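Local coordinates for protein anthranilate-CoA ligase (Stigmatella aurantiaca, PDB 4WV3) that belongs to the ANL superfamily of AMP-binding enzymes, which pair a large N-terminal domain with a small, separate C-terminal domain, at residues A24-L29 against L206-R211; E98-L103 against R125-M130; T372-Y377 against Q386-E391; P426-S431 against A486-R491. One frame throughout, in Å; residues are numbered along the deposited sequence.

Contact 1 of 4, residues A24-L29 against L206-R211; sequences ANKTAL and LRESDR
Lys26 reaches over the beta turn of 206-211, its aliphatic chain crossing the carboxylate arm of Glu208 at a slant and its ammonium group resting against it. With chi1 at 175° and every later torsion also near 180°, lysine is fully stretched, as it must be to span a gap in which Lys26 CA and Glu208 CA still lie 10.7 Å apart. Lys26 NZ meets Glu208 OE2 at 3.1 Å in a salt bridge, approaching from above the carboxylate plane. Glutamate answers by folding at chi2, which brings its end back toward the amine. The same NZ also donates to the carbonyl of Gly235, so the charge is shared among oxygens. Glu208 itself is part of a type I turn that runs from Arg207 to Asp210. Aspartate suits its last position: Asp210 OD2 accepts from Arg207 N at 3.0 Å and also pairs with Arg288. A water adds a looser link, donating to Thr27 O at 2.6 Å and weakly accepting from Arg211 NH2. At Ala28 and Leu29, both facing Met36, strand 27-30 forms a classic beta bulge; this strand and 211-214 flank 237-239 in the mixed sheet of the large ANL domain.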
loop_
_atom_site.group_PDB
_atom_site.type_symbol
_atom_site.label_atom_id
_atom_site.label_comp_id
_atom_site.label_asym_id
_atom_site.label_seq_id
_atom_site.Cartn_x
_atom_site.Cartn_y
_atom_site.Cartn_z
ATOM N N ALA A 24 21.638 7.832 17.952
ATOM C CA ALA A 24 21.020 9.126 18.215
ATOM C C ALA A 24 21.388 10.177 17.170
ATOM O O ALA A 24 20.581 11.048 16.848
ATOM C CB ALA A 24 21.390 9.616 19.608
ATOM N N ASN A 25 22.602 10.088 16.637
ATOM C CA ASN A 25 23.093 11.095 15.700
ATOM C C ASN A 25 23.078 10.675 14.231
ATOM O O ASN A 25 23.516 11.430 13.364
ATOM C CB ASN A 25 24.491 11.569 16.104
ATOM C CG ASN A 25 24.460 12.543 17.263
ATOM O OD1 ASN A 25 23.427 12.723 17.908
ATOM N ND2 ASN A 25 25.593 13.179 17.534
ATOM N N LYS A 26 22.580 9.476 13.952
ATOM C CA LYS A 26 22.407 9.049 12.568
ATOM C C LYS A 26 21.127 9.643 11.997
ATOM O O LYS A 26 20.079 9.603 12.641
ATOM C CB LYS A 26 22.364 7.524 12.456
ATOM C CG LYS A 26 22.063 7.041 11.044
ATOM C CD LYS A 26 22.019 5.527 10.940
ATOM C CE LYS A 26 21.703 5.099 9.512
ATOM N NZ LYS A 26 21.686 3.619 9.349
ATOM N N THR A 27 21.214 10.197 10.791
ATOM C CA THR A 27 20.046 10.764 10.129
ATOM C C THR A 27 19.016 9.675 9.845
ATOM O O THR A 27 19.301 8.708 9.140
ATOM C CB THR A 27 20.421 11.466 8.814
ATOM O OG1 THR A 27 21.529 12.348 9.038
ATOM C CG2 THR A 27 19.237 12.264 8.282
ATOM N N ALA A 28 17.819 9.840 10.400
ATOM C CA ALA A 28 16.777 8.825 10.293
ATOM C C ALA A 28 15.885 9.015 9.067
ATOM O O ALA A 28 15.622 8.065 8.331
ATOM C CB ALA A 28 15.938 8.792 11.561
ATOM N N LEU A 29 15.418 10.241 8.851
ATOM C CA LEU A 29 14.552 10.526 7.710
ATOM C C LEU A 29 15.098 11.630 6.804
ATOM O O LEU A 29 15.644 12.628 7.276
ATOM C CB LEU A 29 13.122 10.845 8.169
ATOM C CG LEU A 29 12.886 11.951 9.202
ATOM C CD1 LEU A 29 12.747 13.316 8.542
ATOM C CD2 LEU A 29 11.656 11.637 10.043
ATOM N N LEU A 206 16.378 -6.375 5.024
ATOM C CA LEU A 206 16.728 -5.017 5.425
ATOM C C LEU A 206 17.809 -5.013 6.497
ATOM O O LEU A 206 17.765 -5.802 7.441
ATOM C CB LEU A 206 15.498 -4.263 5.933
ATOM C CG LEU A 206 14.679 -3.501 4.893
ATOM C CD1 LEU A 206 13.576 -2.704 5.569
ATOM C CD2 LEU A 206 15.578 -2.588 4.076
ATOM N N ARG A 207 18.778 -4.118 6.344
ATOM C CA ARG A 207 19.868 -3.994 7.304
ATOM C C ARG A 207 20.135 -2.531 7.651
ATOM O O ARG A 207 19.554 -1.626 7.053
ATOM C CB ARG A 207 21.131 -4.675 6.770
ATOM C CG ARG A 207 21.511 -4.270 5.356
ATOM C CD ARG A 207 22.198 -5.415 4.626
ATOM N NE ARG A 207 22.627 -5.032 3.284
ATOM C CZ ARG A 207 23.031 -5.893 2.354
ATOM N NH1 ARG A 207 23.055 -7.193 2.617
ATOM N NH2 ARG A 207 23.406 -5.455 1.160
ATOM N N GLU A 208 21.015 -2.311 8.623
ATOM C CA GLU A 208 21.289 -0.973 9.141
ATOM C C GLU A 208 21.899 -0.036 8.093
ATOM O O GLU A 208 21.687 1.177 8.133
ATOM C CB GLU A 208 22.190 -1.066 10.379
ATOM C CG GLU A 208 22.495 0.262 11.056
ATOM C CD GLU A 208 23.793 0.879 10.571
ATOM O OE1 GLU A 208 24.599 0.157 9.949
ATOM O OE2 GLU A 208 24.006 2.087 10.812
ATOM N N SER A 209 22.643 -0.605 7.150
ATOM C CA SER A 209 23.302 0.188 6.117
ATOM C C SER A 209 22.347 0.605 4.999
ATOM O O SER A 209 22.703 1.409 4.139
ATOM C CB SER A 209 24.487 -0.581 5.530
ATOM O OG SER A 209 24.067 -1.816 4.978
ATOM N N ASP A 210 21.136 0.056 5.015
ATOM C CA ASP A 210 20.151 0.344 3.975
ATOM C C ASP A 210 19.505 1.717 4.122
ATOM O O ASP A 210 19.581 2.350 5.177
ATOM C CB ASP A 210 19.060 -0.731 3.950
ATOM C CG ASP A 210 19.470 -1.962 3.167
ATOM O OD1 ASP A 210 20.163 -1.813 2.138
ATOM O OD2 ASP A 210 19.094 -3.079 3.580
ATOM N N ARG A 211 18.871 2.168 3.044
ATOM C CA ARG A 211 18.097 3.402 3.045
ATOM C C ARG A 211 16.885 3.225 2.141
ATOM O O ARG A 211 17.026 3.024 0.935
ATOM C CB ARG A 211 18.947 4.576 2.568
ATOM C CG ARG A 211 18.172 5.873 2.396
ATOM C CD ARG A 211 19.114 7.029 2.112
ATOM N NE ARG A 211 20.086 7.201 3.186
ATOM C CZ ARG A 211 21.102 8.056 3.147
ATOM N NH1 ARG A 211 21.287 8.821 2.080
ATOM N NH2 ARG A 211 21.935 8.143 4.174
HETATM O O HOH W 1 21.149 8.084 7.360
#

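Contact 2 of 4, residues E98-L103 against R125-M130; sequences EYEYIL and RGNLPM
This is a small helix-to-loop contact with a leucine pair at its centre and a polar fringe, set among the connections of the five-stranded parallel sheet of the large domain. Helix 96-105 supplies Glu100 and Leu103, one turn apart on the same face, while the loop after helix 118-122 brings in Asn127 and Leu128. The two leucines cross at a slant, and Leu103 CD1 touches Leu128 CD1 at 3.6 Å. Leu128 CD1 thus lies against Leu103, while Leu128 CD2, 4.0 Å from Leu103 CB, also reaches the helix backbone, 3.7 Å from Glu100 O. Leucine fits both places, which are buried and apolar, and the fork of Leu128 lets it touch two neighbours at once. Farther out, the extended Glu100 (CG anti to the backbone N, chi1 -178°) passes Asn127, with carboxylate and amide planes 50° apart. Glu100 OE1 and Asn127 ND2 are 3.3 Å apart, but the angle is poor and no hydrogen bond forms; the carboxylate instead pairs through OE2 with Arg104, whose side chain also touches Asn127 and Leu128. Within the loop, Leu128 N bonds to Arg125 O at 3.1 Å, turning the chain just before Leu128. In the parallel sheet, helix 96-105 leads into strand 110-114 and helix 118-122 into strand 133-137, an arrangement of successive beta-alpha-beta crossovers.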
loop_
_atom_site.group_PDB
_atom_site.type_symbol
_atom_site.label_atom_id
_atom_site.label_comp_id
_atom_site.label_asym_id
_atom_site.label_seq_id
_atom_site.Cartn_x
_atom_site.Cartn_y
_atom_site.Cartn_z
ATOM N N GLU A 98 -15.790 12.269 2.315
ATOM C CA GLU A 98 -15.019 11.090 2.690
ATOM C C GLU A 98 -14.232 11.338 3.972
ATOM O O GLU A 98 -14.065 10.435 4.792
ATOM C CB GLU A 98 -14.081 10.680 1.556
ATOM C CG GLU A 98 -14.802 10.241 0.293
ATOM C CD GLU A 98 -13.851 9.956 -0.852
ATOM O OE1 GLU A 98 -13.073 10.861 -1.219
ATOM O OE2 GLU A 98 -13.879 8.825 -1.381
ATOM N N TYR A 99 -13.753 12.566 4.138
ATOM C CA TYR A 99 -13.052 12.956 5.356
ATOM C C TYR A 99 -14.023 13.066 6.523
ATOM O O TYR A 99 -13.667 12.784 7.668
ATOM C CB TYR A 99 -12.327 14.289 5.159
ATOM C CG TYR A 99 -11.092 14.193 4.294
ATOM C CD1 TYR A 99 -10.239 13.100 4.387
ATOM C CD2 TYR A 99 -10.780 15.193 3.384
ATOM C CE1 TYR A 99 -9.108 13.009 3.599
ATOM C CE2 TYR A 99 -9.652 15.110 2.590
ATOM C CZ TYR A 99 -8.820 14.016 2.701
ATOM O OH TYR A 99 -7.697 13.929 1.913
ATOM N N GLU A 100 -15.252 13.477 6.225
ATOM C CA GLU A 100 -16.277 13.639 7.250
ATOM C C GLU A 100 -16.678 12.293 7.841
ATOM O O GLU A 100 -16.885 12.174 9.050
ATOM C CB GLU A 100 -17.505 14.348 6.678
ATOM C CG GLU A 100 -18.603 14.593 7.699
ATOM C CD GLU A 100 -19.894 15.069 7.067
ATOM O OE1 GLU A 100 -19.874 16.108 6.372
ATOM O OE2 GLU A 100 -20.930 14.399 7.261
ATOM N N TYR A 101 -16.786 11.281 6.985
ATOM C CA TYR A 101 -17.115 9.934 7.437
ATOM C C TYR A 101 -16.036 9.385 8.361
ATOM O O TYR A 101 -16.334 8.876 9.440
ATOM C CB TYR A 101 -17.309 8.992 6.248
ATOM C CG TYR A 101 -17.473 7.542 6.651
ATOM C CD1 TYR A 101 -18.693 7.064 7.115
ATOM C CD2 TYR A 101 -16.410 6.651 6.568
ATOM C CE1 TYR A 101 -18.849 5.741 7.486
ATOM C CE2 TYR A 101 -16.556 5.326 6.938
ATOM C CZ TYR A 101 -17.778 4.877 7.396
ATOM O OH TYR A 101 -17.930 3.559 7.764
ATOM N N ILE A 102 -14.785 9.491 7.926
ATOM C CA ILE A 102 -13.653 8.963 8.682
ATOM C C ILE A 102 -13.536 9.582 10.072
ATOM O O ILE A 102 -13.469 8.869 11.073
ATOM C CB ILE A 102 -12.326 9.161 7.917
ATOM C CG1 ILE A 102 -12.314 8.304 6.650
ATOM C CG2 ILE A 102 -11.139 8.814 8.802
ATOM C CD1 ILE A 102 -11.081 8.496 5.796
ATOM N N LEU A 103 -13.523 10.910 10.130
ATOM C CA LEU A 103 -13.342 11.621 11.392
ATOM C C LEU A 103 -14.482 11.381 12.379
ATOM O O LEU A 103 -14.271 11.375 13.592
ATOM C CB LEU A 103 -13.156 13.118 11.143
ATOM C CG LEU A 103 -11.899 13.485 10.351
ATOM C CD1 LEU A 103 -11.765 14.992 10.210
ATOM C CD2 LEU A 103 -10.664 12.889 11.009
ATOM N N ARG A 125 -16.528 20.977 9.144
ATOM C CA ARG A 125 -16.248 21.215 10.558
ATOM C C ARG A 125 -17.491 21.086 11.438
ATOM O O ARG A 125 -17.445 20.472 12.506
ATOM C CB ARG A 125 -15.634 22.605 10.738
ATOM C CG ARG A 125 -14.348 22.631 11.547
ATOM C CD ARG A 125 -14.559 22.060 12.935
ATOM N NE ARG A 125 -13.455 22.380 13.834
ATOM C CZ ARG A 125 -13.403 22.002 15.106
ATOM N NH1 ARG A 125 -14.392 21.288 15.625
ATOM N NH2 ARG A 125 -12.363 22.336 15.859
ATOM N N GLY A 126 -18.596 21.671 10.987
ATOM C CA GLY A 126 -19.836 21.657 11.741
ATOM C C GLY A 126 -20.399 20.265 11.959
ATOM O O GLY A 126 -21.075 20.013 12.956
ATOM N N ASN A 127 -20.118 19.358 11.029
ATOM C CA ASN A 127 -20.633 17.996 11.109
ATOM C C ASN A 127 -19.746 17.075 11.942
ATOM O O ASN A 127 -19.914 15.856 11.924
ATOM C CB ASN A 127 -20.822 17.411 9.709
ATOM C CG ASN A 127 -21.619 18.324 8.801
ATOM O OD1 ASN A 127 -21.581 19.546 8.946
ATOM N ND2 ASN A 127 -22.348 17.736 7.860
ATOM N N LEU A 128 -18.804 17.663 12.670
ATOM C CA LEU A 128 -17.895 16.898 13.515
ATOM C C LEU A 128 -17.950 17.404 14.952
ATOM O O LEU A 128 -17.117 18.213 15.361
ATOM C CB LEU A 128 -16.469 16.983 12.976
ATOM C CG LEU A 128 -16.289 16.477 11.544
ATOM C CD1 LEU A 128 -14.866 16.705 11.068
ATOM C CD2 LEU A 128 -16.663 15.005 11.447
ATOM N N PRO A 129 -18.935 16.922 15.723
ATOM C CA PRO A 129 -19.194 17.389 17.089
ATOM C C PRO A 129 -18.085 17.020 18.070
ATOM O O PRO A 129 -17.929 17.689 19.091
ATOM C CB PRO A 129 -20.491 16.664 17.464
ATOM C CG PRO A 129 -20.492 15.438 16.620
ATOM C CD PRO A 129 -19.863 15.850 15.322
ATOM N N MET A 130 -17.327 15.973 17.765
ATOM C CA MET A 130 -16.265 15.523 18.659
ATOM C C MET A 130 -14.934 16.218 18.387
ATOM O O MET A 130 -14.084 16.311 19.272
ATOM C CB MET A 130 -16.095 14.003 18.577
ATOM C CG MET A 130 -17.261 13.217 19.151
ATOM S SD MET A 130 -17.626 13.668 20.859
ATOM C CE MET A 130 -16.035 13.389 21.636
#

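Contact 3 of 4, residues T372-Y377 against Q386-E391; sequences TAALSY and QTFQGE
Phe388 and Tyr377 form a T-shaped aromatic pair where helix 381-387 gives way to the short strand 388-389, Phe388 being the centre of an inverse gamma turn. The ring centroids are 4.9 Å apart and the planes stand at 66°, the edge of Phe388 being directed at the face of Tyr377. Phe388 CE2 does the touching, 3.5 Å from Tyr377 CD2 and displaced toward the rim of the tyrosine. Phe388 in turn is clasped on both faces. Over one, Ser376 CA makes a CH-pi contact with the ring centroid at 3.8 Å, 25° off the normal; over the opposite one sits the methyl CG2 of the preceding Thr387. Ala374 CB adds a small apolar contact to Phe388 CE1 at 3.8 Å, where a short side chain lets the backbone run close to the ring. Tyrosine suits its place because the ring packs while the hydroxyl reaches polar company: Tyr377 OH is bonded to Glu321 OE2, and its backbone N to Ser384 OG. The side chain lies about 8 Å from the bound 5'-O-[(S)-[(2-aminobenzoyl)oxy](hydroxy)phosphoryl]adenosine. Thr387 OG1, at the edge of the tyrosine ring, bonds to the carbonyl of Lys383. On the phenylalanine, a backbone oxygen completes the surroundings: Ala374 O comes obliquely to the ring, 3.1 Å from Phe388 CD1.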
loop_
_atom_site.group_PDB
_atom_site.type_symbol
_atom_site.label_atom_id
_atom_site.label_comp_id
_atom_site.label_asym_id
_atom_site.label_seq_id
_atom_site.Cartn_x
_atom_site.Cartn_y
_atom_site.Cartn_z
ATOM N N THR A 372 -0.226 -11.226 12.682
ATOM C CA THR A 372 -0.185 -9.792 12.427
ATOM C C THR A 372 -1.511 -9.304 11.850
ATOM O O THR A 372 -1.695 -8.110 11.609
ATOM C CB THR A 372 0.955 -9.426 11.461
ATOM O OG1 THR A 372 0.670 -9.952 10.158
ATOM C CG2 THR A 372 2.268 -10.000 11.957
ATOM N N ALA A 373 -2.429 -10.238 11.630
ATOM C CA ALA A 373 -3.736 -9.912 11.079
ATOM C C ALA A 373 -4.606 -9.216 12.119
ATOM O O ALA A 373 -4.514 -9.506 13.310
ATOM C CB ALA A 373 -4.423 -11.168 10.568
ATOM N N ALA A 374 -5.448 -8.295 11.660
ATOM C CA ALA A 374 -6.370 -7.600 12.548
ATOM C C ALA A 374 -7.401 -8.574 13.106
ATOM O O ALA A 374 -7.631 -9.643 12.540
ATOM C CB ALA A 374 -7.052 -6.456 11.817
ATOM N N LEU A 375 -8.019 -8.203 14.221
ATOM C CA LEU A 375 -8.998 -9.064 14.872
ATOM C C LEU A 375 -10.378 -8.887 14.244
ATOM O O LEU A 375 -11.150 -9.841 14.132
ATOM C CB LEU A 375 -9.040 -8.773 16.371
ATOM C CG LEU A 375 -9.031 -9.992 17.294
ATOM C CD1 LEU A 375 -8.107 -11.070 16.747
ATOM C CD2 LEU A 375 -8.600 -9.584 18.692
ATOM N N SER A 376 -10.673 -7.657 13.835
ATOM C CA SER A 376 -11.917 -7.330 13.149
ATOM C C SER A 376 -11.807 -5.932 12.554
ATOM O O SER A 376 -10.851 -5.209 12.831
ATOM C CB SER A 376 -13.105 -7.392 14.110
ATOM O OG SER A 376 -13.008 -6.394 15.111
ATOM N N TYR A 377 -12.784 -5.555 11.733
ATOM C CA TYR A 377 -12.839 -4.200 11.200
ATOM C C TYR A 377 -13.357 -3.244 12.264
ATOM O O TYR A 377 -13.841 -3.672 13.312
ATOM C CB TYR A 377 -13.750 -4.125 9.971
ATOM C CG TYR A 377 -13.205 -4.811 8.742
ATOM C CD1 TYR A 377 -12.095 -4.306 8.076
ATOM C CD2 TYR A 377 -13.810 -5.953 8.235
ATOM C CE1 TYR A 377 -11.596 -4.928 6.948
ATOM C CE2 TYR A 377 -13.318 -6.582 7.106
ATOM C CZ TYR A 377 -12.211 -6.064 6.467
ATOM O OH TYR A 377 -11.718 -6.687 5.343
ATOM N N GLN A 386 -17.246 -11.878 7.847
ATOM C CA GLN A 386 -17.112 -12.418 6.501
ATOM C C GLN A 386 -15.646 -12.555 6.119
ATOM O O GLN A 386 -15.283 -13.391 5.293
ATOM C CB GLN A 386 -17.817 -11.515 5.487
ATOM C CG GLN A 386 -19.330 -11.580 5.532
ATOM C CD GLN A 386 -19.976 -10.606 4.567
ATOM O OE1 GLN A 386 -19.327 -9.682 4.075
ATOM N NE2 GLN A 386 -21.258 -10.809 4.289
ATOM N N THR A 387 -14.806 -11.727 6.732
ATOM C CA THR A 387 -13.397 -11.654 6.370
ATOM C C THR A 387 -12.505 -12.407 7.352
ATOM O O THR A 387 -11.718 -13.267 6.957
ATOM C CB THR A 387 -12.930 -10.188 6.279
ATOM O OG1 THR A 387 -13.642 -9.523 5.227
ATOM C CG2 THR A 387 -11.441 -10.113 5.999
ATOM N N PHE A 388 -12.634 -12.082 8.633
ATOM C CA PHE A 388 -11.804 -12.691 9.663
ATOM C C PHE A 388 -12.409 -14.004 10.147
ATOM O O PHE A 388 -13.157 -14.031 11.123
ATOM C CB PHE A 388 -11.622 -11.720 10.830
ATOM C CG PHE A 388 -11.108 -10.370 10.416
ATOM C CD1 PHE A 388 -9.749 -10.139 10.302
ATOM C CD2 PHE A 388 -11.986 -9.336 10.130
ATOM C CE1 PHE A 388 -9.270 -8.901 9.915
ATOM C CE2 PHE A 388 -11.513 -8.095 9.742
ATOM C CZ PHE A 388 -10.154 -7.877 9.637
ATOM N N GLN A 389 -12.076 -15.090 9.459
ATOM C CA GLN A 389 -12.651 -16.397 9.756
ATOM C C GLN A 389 -11.784 -17.199 10.719
ATOM O O GLN A 389 -11.130 -18.165 10.326
ATOM C CB GLN A 389 -12.866 -17.184 8.463
ATOM C CG GLN A 389 -13.689 -16.444 7.423
ATOM C CD GLN A 389 -13.755 -17.183 6.103
ATOM O OE1 GLN A 389 -13.343 -18.339 6.005
ATOM N NE2 GLN A 389 -14.268 -16.516 5.075
ATOM N N GLY A 390 -11.789 -16.794 11.984
ATOM C CA GLY A 390 -11.012 -17.470 13.006
ATOM C C GLY A 390 -9.524 -17.239 12.835
ATOM O O GLY A 390 -9.061 -16.098 12.841
ATOM N N GLU A 391 -8.773 -18.325 12.683
ATOM C CA GLU A 391 -7.332 -18.232 12.469
ATOM C C GLU A 391 -7.000 -17.921 11.016
ATOM O O GLU A 391 -5.844 -17.667 10.678
ATOM C CB GLU A 391 -6.632 -19.528 12.882
ATOM C CG GLU A 391 -6.535 -19.748 14.379
ATOM C CD GLU A 391 -5.532 -20.828 14.736
ATOM O OE1 GLU A 391 -5.955 -21.970 15.011
ATOM O OE2 GLU A 391 -4.318 -20.532 14.741
#

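Contact 4 of 4, residues P426-S431 against A486-R491; sequences PVEVES and AYKRPR
Lys488 NZ donates to Glu428 OE1 at 2.6 Å in a salt bridge that ties a loop of the small C-terminal domain to the first turn of helix 426-433. The amine stands above the carboxylate plane by 36°, and Glu428 OE2 is 3.0 Å from the same NZ, so the nitrogen sits against the head of the group. The two side chains cross at about a right angle: the glutamate is straight, whereas the lysine bends at chi2, chi3 and chi4, which curls its amine back to the helix. On the way Lys488 CD passes over one face of the Tyr487 ring. Next to the salt bridge along the helix is Val429, whose CG2 is 3.5 Å from Lys488 O and whose CG1 meets Pro490 CD at 4.3 Å. A compact, beta-branched valine suits this buried spot, with Val424, Val444 and Met484 also against it. At the helix start, Glu428 N bonds to Ser425 OG. An acidic residue so near the helix N terminus would probably be favoured by the helix dipole, and a lysine beside it should further stabilise its negative charge beside an apolar patch.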
loop_
_atom_site.group_PDB
_atom_site.type_symbol
_atom_site.label_atom_id
_atom_site.label_comp_id
_atom_site.label_asym_id
_atom_site.label_seq_id
_atom_site.Cartn_x
_atom_site.Cartn_y
_atom_site.Cartn_z
ATOM N N PRO A 426 -8.206 -11.723 -15.263
ATOM C CA PRO A 426 -7.834 -10.430 -15.845
ATOM C C PRO A 426 -6.329 -10.199 -15.756
ATOM O O PRO A 426 -5.750 -9.608 -16.666
ATOM C CB PRO A 426 -8.586 -9.422 -14.969
ATOM C CG PRO A 426 -8.829 -10.137 -13.684
ATOM C CD PRO A 426 -9.039 -11.572 -14.059
ATOM N N VAL A 427 -5.710 -10.668 -14.676
ATOM C CA VAL A 427 -4.274 -10.500 -14.474
ATOM C C VAL A 427 -3.468 -11.142 -15.598
ATOM O O VAL A 427 -2.534 -10.537 -16.125
ATOM C CB VAL A 427 -3.819 -11.085 -13.122
ATOM C CG1 VAL A 427 -2.307 -10.981 -12.974
ATOM C CG2 VAL A 427 -4.517 -10.376 -11.977
ATOM N N GLU A 428 -3.839 -12.365 -15.967
ATOM C CA GLU A 428 -3.153 -13.078 -17.040
ATOM C C GLU A 428 -3.293 -12.356 -18.375
ATOM O O GLU A 428 -2.322 -12.220 -19.120
ATOM C CB GLU A 428 -3.685 -14.504 -17.171
ATOM C CG GLU A 428 -3.052 -15.280 -18.314
ATOM C CD GLU A 428 -3.703 -16.626 -18.541
ATOM O OE1 GLU A 428 -4.571 -17.015 -17.731
ATOM O OE2 GLU A 428 -3.351 -17.294 -19.534
ATOM N N VAL A 429 -4.504 -11.899 -18.674
ATOM C CA VAL A 429 -4.766 -11.201 -19.926
ATOM C C VAL A 429 -4.032 -9.861 -19.968
ATOM O O VAL A 429 -3.413 -9.515 -20.975
ATOM C CB VAL A 429 -6.276 -10.991 -20.159
ATOM C CG1 VAL A 429 -6.519 -10.300 -21.493
ATOM C CG2 VAL A 429 -7.005 -12.324 -20.115
ATOM N N GLU A 430 -4.092 -9.120 -18.864
ATOM C CA GLU A 430 -3.398 -7.841 -18.758
ATOM C C GLU A 430 -1.884 -8.019 -18.851
ATOM O O GLU A 430 -1.188 -7.184 -19.431
ATOM C CB GLU A 430 -3.763 -7.134 -17.450
ATOM C CG GLU A 430 -5.195 -6.624 -17.394
ATOM C CD GLU A 430 -5.620 -6.226 -15.992
ATOM O OE1 GLU A 430 -4.742 -6.123 -15.109
ATOM O OE2 GLU A 430 -6.833 -6.022 -15.770
ATOM N N SER A 431 -1.383 -9.110 -18.281
ATOM C CA SER A 431 0.046 -9.407 -18.306
ATOM C C SER A 431 0.517 -9.722 -19.720
ATOM O O SER A 431 1.667 -9.464 -20.074
ATOM C CB SER A 431 0.367 -10.579 -17.377
ATOM O OG SER A 431 1.738 -10.928 -17.451
ATOM N N ALA A 486 -8.623 -18.878 -26.811
ATOM C CA ALA A 486 -9.603 -18.065 -27.523
ATOM C C ALA A 486 -10.613 -17.374 -26.604
ATOM O O ALA A 486 -10.983 -16.223 -26.836
ATOM C CB ALA A 486 -10.338 -18.923 -28.543
ATOM N N TYR A 487 -11.046 -18.071 -25.560
ATOM C CA TYR A 487 -12.057 -17.525 -24.660
ATOM C C TYR A 487 -11.496 -16.442 -23.738
ATOM O O TYR A 487 -12.256 -15.702 -23.112
ATOM C CB TYR A 487 -12.717 -18.638 -23.842
ATOM C CG TYR A 487 -11.791 -19.333 -22.869
ATOM C CD1 TYR A 487 -11.725 -18.936 -21.539
ATOM C CD2 TYR A 487 -10.987 -20.388 -23.279
ATOM C CE1 TYR A 487 -10.881 -19.568 -20.646
ATOM C CE2 TYR A 487 -10.141 -21.026 -22.392
ATOM C CZ TYR A 487 -10.091 -20.612 -21.076
ATOM O OH TYR A 487 -9.250 -21.244 -20.191
ATOM N N LYS A 488 -10.172 -16.350 -23.658
ATOM C CA LYS A 488 -9.524 -15.353 -22.810
ATOM C C LYS A 488 -9.180 -14.083 -23.584
ATOM O O LYS A 488 -8.846 -13.057 -22.990
ATOM C CB LYS A 488 -8.259 -15.931 -22.170
ATOM C CG LYS A 488 -8.525 -17.040 -21.170
ATOM C CD LYS A 488 -7.636 -18.243 -21.433
ATOM C CE LYS A 488 -6.227 -18.036 -20.915
ATOM N NZ LYS A 488 -6.167 -18.224 -19.442
ATOM N N ARG A 489 -9.264 -14.157 -24.908
ATOM C CA ARG A 489 -8.924 -13.024 -25.763
ATOM C C ARG A 489 -9.968 -11.918 -25.675
ATOM O O ARG A 489 -11.169 -12.190 -25.704
ATOM C CB ARG A 489 -8.759 -13.482 -27.213
ATOM C CG ARG A 489 -7.644 -14.495 -27.413
ATOM C CD ARG A 489 -7.767 -15.199 -28.751
ATOM N NE ARG A 489 -6.879 -16.354 -28.836
ATOM C CZ ARG A 489 -6.992 -17.320 -29.740
ATOM N NH1 ARG A 489 -7.965 -17.280 -30.642
ATOM N NH2 ARG A 489 -6.135 -18.333 -29.740
ATOM N N PRO A 490 -9.509 -10.661 -25.561
ATOM C CA PRO A 490 -10.399 -9.499 -25.473
ATOM C C PRO A 490 -11.275 -9.333 -26.712
ATOM O O PRO A 490 -10.765 -9.166 -27.820
ATOM C CB PRO A 490 -9.428 -8.318 -25.340
ATOM C CG PRO A 490 -8.121 -8.826 -25.849
ATOM C CD PRO A 490 -8.090 -10.276 -25.489
ATOM N N ARG A 491 -12.587 -9.388 -26.509
ATOM C CA ARG A 491 -13.558 -9.187 -27.579
ATOM C C ARG A 491 -13.502 -7.751 -28.090
ATOM O O ARG A 491 -13.634 -7.502 -29.289
ATOM C CB ARG A 491 -14.963 -9.519 -27.070
ATOM C CG ARG A 491 -16.103 -9.053 -27.959
ATOM C CD ARG A 491 -16.247 -9.900 -29.209
ATOM N NE ARG A 491 -17.500 -9.613 -29.903
ATOM C CZ ARG A 491 -17.646 -8.667 -30.826
ATOM N NH1 ARG A 491 -16.612 -7.912 -31.174
ATOM N NH2 ARG A 491 -18.825 -8.476 -31.402
#

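Overall arrangement
From the N terminus, contact 1 opens first and closes the longest loop, joining the lead-in to strand 27-30 to the turn before strand 211-214 in the mixed sheet. Contact 2 lies wholly between these two segments in sequence, yet its centre is about 38 Å from that of contact 1; it ties neighbouring connections of the five-stranded parallel sheet. Contact 3 follows in series, a short closure beside the antiparallel sheet, and approaches contact 2 to about 9 Å between nearest atoms without touching it. Contact 4 comes last, binding helix 426-433 to the loop before strand 492-496 in the C-terminal domain, across the chain's centre from contact 1. None of the loops cross.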